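Local coordinates for cephalosporin hydroxylase CMCI (Streptomyces clavuligerus, PDB 2BM8), which probably takes part in cephamycin biosynthesis, in the hydroxylation and methylation that place the 7-alpha-methoxy group on the cephem nucleus, at residues B[76-89]-B[150-162]. The protein carries 3 engineered substitutions. Residues are numbered along the deposited sequence; the frame is centred on the assembly and turned at random.
Sequences MLWELRPRTIVELG and EMAHPLIFIDNAH. Engineered in segment 150-162: Asn160 (natural residue Asp).
Thr84 and Leu155 begin the parallel pairing of strands 84-88 and 155-159, the central pair of a Rossmann-like sheet with the strand order 3-2-1-4-5-7-6 familiar from class I methyltransferases. The pair illustrates how a parallel core is zipped by backbone and sealed by side chains. Amides alternate across the seam, Val86 N giving to Ile156 O (2.9 Å) and Ile158 N to Val86 O.

Ile156 shows the sealing. Its CB lies 4.3 Å from Ile85 CG1; CG1, turned anti to its carbonyl carbon (chi1 -58°), meets Leu80 CD1 at 3.9 Å; CD1, at the tip, reaches Met76 SD and Leu77 CD1, each at 3.8 Å, and touches Pro82 CG. The end of helix 67-80 covers this part of the face, and Phe99 of helix 94-106 lies against Ile85 and Ile158.

On the other face Val86 CG1 nears the Phe157 ring obliquely, while Leu88 CD1 comes to the ring's edge. Thr84 OG1 donates to Ala152 O at 2.6 Å, tilted 30° from the carbonyl plane, and its CG2 rests against Met151 CB and Leu155 CD1. A valine here would probably leave Ala152 O without its hydroxyl donor and residues 151-153 freer to shift. Ala152 CB sits over the centre of the Arg83 guanidinium.

At the C-terminal ends, ND2 of the engineered Asn160 points to Glu87 OE1, doubtfully short at 2.5 Å, while Glu87 OE2 pairs with Lys65. Asp159 OD2 takes Ala161 N from above the carboxylate plane, an Asx turn, extended to an Asx motif by His162 N, which meets its syn lone pair at 2.8 Å.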
loop_
_atom_site.group_PDB
_atom_site.type_symbol
_atom_site.label_atom_id
_atom_site.label_comp_id
_atom_site.label_asym_id
_atom_site.label_seq_id
_atom_site.Cartn_x
_atom_site.Cartn_y
_atom_site.Cartn_z
ATOM N N MET B 76 -16.923 -16.497 20.682
ATOM C CA MET B 76 -17.530 -17.788 20.401
ATOM C C MET B 76 -17.799 -18.549 21.691
ATOM O O MET B 76 -18.876 -19.063 21.893
ATOM C CB MET B 76 -16.613 -18.599 19.496
ATOM C CG MET B 76 -17.205 -19.923 19.036
ATOM S SD MET B 76 -16.032 -20.829 18.030
ATOM C CE MET B 76 -15.865 -19.717 16.612
ATOM N N LEU B 77 -16.813 -18.595 22.572
ATOM C CA LEU B 77 -16.985 -19.221 23.868
ATOM C C LEU B 77 -18.145 -18.592 24.634
ATOM O O LEU B 77 -18.984 -19.310 25.177
ATOM C CB LEU B 77 -15.697 -19.137 24.684
ATOM C CG LEU B 77 -14.821 -20.378 24.577
ATOM C CD1 LEU B 77 -14.598 -20.832 23.138
ATOM C CD2 LEU B 77 -13.498 -20.134 25.272
ATOM N N TRP B 78 -18.194 -17.258 24.632
ATOM C CA TRP B 78 -19.177 -16.488 25.392
ATOM C C TRP B 78 -20.600 -16.734 24.906
ATOM O O TRP B 78 -21.541 -16.819 25.716
ATOM C CB TRP B 78 -18.862 -14.996 25.321
ATOM C CG TRP B 78 -19.754 -14.172 26.202
ATOM C CD1 TRP B 78 -20.685 -13.247 25.799
ATOM C CD2 TRP B 78 -19.819 -14.209 27.633
ATOM N NE1 TRP B 78 -21.310 -12.707 26.897
ATOM C CE2 TRP B 78 -20.807 -13.282 28.034
ATOM C CE3 TRP B 78 -19.145 -14.937 28.621
ATOM C CZ2 TRP B 78 -21.137 -13.061 29.382
ATOM C CZ3 TRP B 78 -19.479 -14.721 29.973
ATOM C CH2 TRP B 78 -20.461 -13.783 30.335
ATOM N N GLU B 79 -20.746 -16.880 23.594
ATOM C CA GLU B 79 -22.041 -17.113 22.965
ATOM C C GLU B 79 -22.492 -18.590 23.062
ATOM O O GLU B 79 -23.622 -18.875 23.438
ATOM C CB GLU B 79 -21.977 -16.668 21.502
ATOM C CG GLU B 79 -23.139 -17.124 20.614
ATOM C CD GLU B 79 -22.922 -16.737 19.160
ATOM O OE1 GLU B 79 -21.769 -16.815 18.667
ATOM O OE2 GLU B 79 -23.897 -16.337 18.503
ATOM N N LEU B 80 -21.610 -19.517 22.706
ATOM C CA LEU B 80 -21.927 -20.956 22.634
ATOM C C LEU B 80 -21.909 -21.668 24.013
ATOM O O LEU B 80 -22.711 -22.569 24.281
ATOM C CB LEU B 80 -20.909 -21.622 21.714
ATOM C CG LEU B 80 -21.263 -22.769 20.760
ATOM C CD1 LEU B 80 -20.209 -23.887 20.917
ATOM C CD2 LEU B 80 -22.685 -23.304 20.874
ATOM N N ARG B 81 -20.981 -21.257 24.875
ATOM C CA ARG B 81 -20.753 -21.900 26.169
ATOM C C ARG B 81 -20.538 -23.400 25.977
ATOM O O ARG B 81 -21.330 -24.211 26.442
ATOM C CB ARG B 81 -21.906 -21.609 27.147
ATOM C CG ARG B 81 -22.084 -20.119 27.423
ATOM C CD ARG B 81 -23.227 -19.778 28.362
ATOM N NE ARG B 81 -23.035 -20.355 29.687
ATOM C CZ ARG B 81 -22.163 -19.924 30.591
ATOM N NH1 ARG B 81 -21.372 -18.889 30.348
ATOM N NH2 ARG B 81 -22.085 -20.533 31.761
ATOM N N PRO B 82 -19.463 -23.762 25.287
ATOM C CA PRO B 82 -19.176 -25.167 25.005
ATOM C C PRO B 82 -18.825 -25.955 26.256
ATOM O O PRO B 82 -18.061 -25.468 27.075
ATOM C CB PRO B 82 -17.956 -25.100 24.073
ATOM C CG PRO B 82 -17.298 -23.812 24.393
ATOM C CD PRO B 82 -18.430 -22.875 24.733
ATOM N N ARG B 83 -19.402 -27.144 26.393
ATOM C CA ARG B 83 -18.974 -28.111 27.400
ATOM C C ARG B 83 -17.668 -28.851 27.026
ATOM O O ARG B 83 -17.008 -29.411 27.898
ATOM C CB ARG B 83 -20.100 -29.123 27.670
ATOM C CG ARG B 83 -21.273 -28.566 28.499
ATOM C CD ARG B 83 -21.172 -28.844 30.001
ATOM N NE ARG B 83 -22.027 -29.972 30.399
ATOM C CZ ARG B 83 -21.639 -31.035 31.105
ATOM N NH1 ARG B 83 -20.391 -31.170 31.544
ATOM N NH2 ARG B 83 -22.523 -31.982 31.389
ATOM N N THR B 84 -17.292 -28.855 25.745
ATOM C CA THR B 84 -16.101 -29.577 25.300
ATOM C C THR B 84 -15.379 -28.828 24.182
ATOM O O THR B 84 -15.982 -28.485 23.183
ATOM C CB THR B 84 -16.463 -30.998 24.785
ATOM O OG1 THR B 84 -17.290 -31.695 25.728
ATOM C CG2 THR B 84 -15.209 -31.871 24.667
ATOM N N ILE B 85 -14.088 -28.583 24.353
ATOM C CA ILE B 85 -13.262 -28.075 23.273
ATOM C C ILE B 85 -12.155 -29.071 22.954
ATOM O O ILE B 85 -11.394 -29.444 23.833
ATOM C CB ILE B 85 -12.677 -26.724 23.661
ATOM C CG1 ILE B 85 -13.806 -25.691 23.761
ATOM C CG2 ILE B 85 -11.630 -26.281 22.641
ATOM C CD1 ILE B 85 -13.395 -24.434 24.458
ATOM N N VAL B 86 -12.091 -29.494 21.692
ATOM C CA VAL B 86 -11.100 -30.438 21.193
ATOM C C VAL B 86 -10.081 -29.758 20.270
ATOM O O VAL B 86 -10.461 -29.092 19.313
ATOM C CB VAL B 86 -11.775 -31.533 20.365
ATOM C CG1 VAL B 86 -10.744 -32.529 19.858
ATOM C CG2 VAL B 86 -12.861 -32.255 21.174
ATOM N N GLU B 87 -8.791 -29.943 20.560
ATOM C CA GLU B 87 -7.702 -29.492 19.690
ATOM C C GLU B 87 -7.034 -30.697 19.072
ATOM O O GLU B 87 -6.456 -31.487 19.789
ATOM C CB GLU B 87 -6.636 -28.744 20.497
ATOM C CG GLU B 87 -6.823 -27.241 20.538
ATOM C CD GLU B 87 -6.405 -26.560 19.251
ATOM O OE1 GLU B 87 -6.253 -27.262 18.225
ATOM O OE2 GLU B 87 -6.215 -25.322 19.278
ATOM N N LEU B 88 -7.120 -30.835 17.756
ATOM C CA LEU B 88 -6.314 -31.792 16.985
ATOM C C LEU B 88 -5.047 -31.038 16.582
ATOM O O LEU B 88 -5.132 -30.054 15.853
ATOM C CB LEU B 88 -7.079 -32.230 15.727
ATOM C CG LEU B 88 -6.970 -33.634 15.122
ATOM C CD1 LEU B 88 -7.302 -33.552 13.652
ATOM C CD2 LEU B 88 -5.611 -34.337 15.329
ATOM N N GLY B 89 -3.884 -31.488 17.058
ATOM C CA GLY B 89 -2.645 -30.731 16.956
ATOM C C GLY B 89 -2.399 -29.917 18.219
ATOM O O GLY B 89 -3.058 -28.909 18.429
ATOM N N GLU B 150 -18.386 -39.883 23.763
ATOM C CA GLU B 150 -18.819 -39.845 25.148
ATOM C C GLU B 150 -18.887 -38.418 25.775
ATOM O O GLU B 150 -19.432 -38.261 26.872
ATOM C CB GLU B 150 -17.867 -40.779 25.929
ATOM C CG GLU B 150 -18.047 -40.887 27.438
ATOM C CD GLU B 150 -16.788 -40.477 28.202
ATOM O OE1 GLU B 150 -15.758 -41.189 28.075
ATOM O OE2 GLU B 150 -16.820 -39.446 28.926
ATOM N N MET B 151 -18.379 -37.386 25.094
ATOM C CA MET B 151 -18.269 -36.045 25.701
ATOM C C MET B 151 -19.503 -35.159 25.541
ATOM O O MET B 151 -20.402 -35.447 24.755
ATOM C CB MET B 151 -17.035 -35.307 25.175
ATOM C CG MET B 151 -15.722 -35.884 25.696
ATOM S SD MET B 151 -15.191 -35.433 27.361
ATOM C CE MET B 151 -16.158 -36.568 28.401
ATOM N N ALA B 152 -19.523 -34.077 26.317
ATOM C CA ALA B 152 -20.695 -33.210 26.430
ATOM C C ALA B 152 -20.716 -32.107 25.373
ATOM O O ALA B 152 -19.705 -31.798 24.744
ATOM C CB ALA B 152 -20.765 -32.603 27.820
ATOM N N HIS B 153 -21.897 -31.524 25.202
ATOM C CA HIS B 153 -22.153 -30.567 24.147
ATOM C C HIS B 153 -22.759 -29.306 24.750
ATOM O O HIS B 153 -23.333 -29.361 25.826
ATOM C CB HIS B 153 -23.094 -31.185 23.120
ATOM C CG HIS B 153 -22.522 -32.378 22.418
ATOM N ND1 HIS B 153 -22.442 -32.465 21.045
ATOM C CD2 HIS B 153 -21.998 -33.532 22.896
ATOM C CE1 HIS B 153 -21.902 -33.623 20.710
ATOM N NE2 HIS B 153 -21.627 -34.291 21.814
ATOM N N PRO B 154 -22.651 -28.164 24.078
ATOM C CA PRO B 154 -22.009 -28.017 22.768
ATOM C C PRO B 154 -20.506 -28.300 22.741
ATOM O O PRO B 154 -19.840 -28.455 23.774
ATOM C CB PRO B 154 -22.254 -26.540 22.423
ATOM C CG PRO B 154 -23.340 -26.093 23.299
ATOM C CD PRO B 154 -23.203 -26.889 24.556
ATOM N N LEU B 155 -19.974 -28.323 21.527
ATOM C CA LEU B 155 -18.632 -28.805 21.284
ATOM C C LEU B 155 -17.963 -28.036 20.162
ATOM O O LEU B 155 -18.561 -27.799 19.118
ATOM C CB LEU B 155 -18.716 -30.276 20.929
ATOM C CG LEU B 155 -17.415 -31.043 20.725
ATOM C CD1 LEU B 155 -17.484 -32.390 21.488
ATOM C CD2 LEU B 155 -17.144 -31.274 19.242
ATOM N N ILE B 156 -16.725 -27.623 20.388
ATOM C CA ILE B 156 -15.915 -27.019 19.337
ATOM C C ILE B 156 -14.758 -27.971 19.023
ATOM O O ILE B 156 -13.967 -28.293 19.897
ATOM C CB ILE B 156 -15.364 -25.655 19.787
ATOM C CG1 ILE B 156 -16.501 -24.717 20.173
ATOM C CG2 ILE B 156 -14.479 -25.043 18.686
ATOM C CD1 ILE B 156 -16.020 -23.420 20.794
ATOM N N PHE B 157 -14.684 -28.408 17.772
ATOM C CA PHE B 157 -13.616 -29.265 17.278
ATOM C C PHE B 157 -12.694 -28.410 16.412
ATOM O O PHE B 157 -13.134 -27.821 15.435
ATOM C CB PHE B 157 -14.219 -30.410 16.459
ATOM C CG PHE B 157 -13.222 -31.450 16.036
ATOM C CD1 PHE B 157 -13.220 -32.711 16.630
ATOM C CD2 PHE B 157 -12.275 -31.173 15.051
ATOM C CE1 PHE B 157 -12.300 -33.675 16.248
ATOM C CE2 PHE B 157 -11.342 -32.129 14.670
ATOM C CZ PHE B 157 -11.353 -33.383 15.267
ATOM N N ILE B 158 -11.417 -28.352 16.759
ATOM C CA ILE B 158 -10.463 -27.476 16.072
ATOM C C ILE B 158 -9.337 -28.300 15.463
ATOM O O ILE B 158 -8.594 -28.971 16.171
ATOM C CB ILE B 158 -9.878 -26.419 17.035
ATOM C CG1 ILE B 158 -11.007 -25.708 17.779
ATOM C CG2 ILE B 158 -9.027 -25.395 16.264
ATOM C CD1 ILE B 158 -10.540 -24.738 18.803
ATOM N N ASP B 159 -9.245 -28.258 14.139
ATOM C CA ASP B 159 -8.134 -28.856 13.418
ATOM C C ASP B 159 -6.929 -27.909 13.303
ATOM O O ASP B 159 -7.019 -26.866 12.675
ATOM C CB ASP B 159 -8.587 -29.242 12.017
ATOM C CG ASP B 159 -7.452 -29.751 11.181
ATOM O OD1 ASP B 159 -7.337 -29.323 9.997
ATOM O OD2 ASP B 159 -6.626 -30.568 11.657
ATOM N N ASN B 160 -5.814 -28.289 13.928
ATOM C CA ASN B 160 -4.501 -27.653 13.721
ATOM C C ASN B 160 -3.482 -28.628 13.104
ATOM O O ASN B 160 -2.324 -28.291 12.964
ATOM C CB ASN B 160 -3.946 -27.093 15.042
ATOM C CG ASN B 160 -4.556 -25.743 15.416
ATOM O OD1 ASN B 160 -4.333 -24.731 14.734
ATOM N ND2 ASN B 160 -5.330 -25.719 16.503
ATOM N N ALA B 161 -3.912 -29.826 12.719
ATOM C CA ALA B 161 -2.996 -30.842 12.186
ATOM C C ALA B 161 -3.058 -30.950 10.656
ATOM O O ALA B 161 -2.032 -31.009 9.985
ATOM C CB ALA B 161 -3.284 -32.199 12.837
ATOM N N HIS B 162 -4.275 -30.986 10.128
ATOM C CA HIS B 162 -4.556 -30.863 8.695
ATOM C C HIS B 162 -4.108 -32.056 7.841
ATOM O O HIS B 162 -3.708 -31.871 6.691
ATOM C CB HIS B 162 -3.925 -29.597 8.094
ATOM C CG HIS B 162 -3.964 -28.388 8.976
ATOM N ND1 HIS B 162 -5.002 -27.486 8.952
ATOM C CD2 HIS B 162 -3.054 -27.887 9.845
ATOM C CE1 HIS B 162 -4.743 -26.498 9.791
ATOM N NE2 HIS B 162 -3.570 -26.720 10.348
#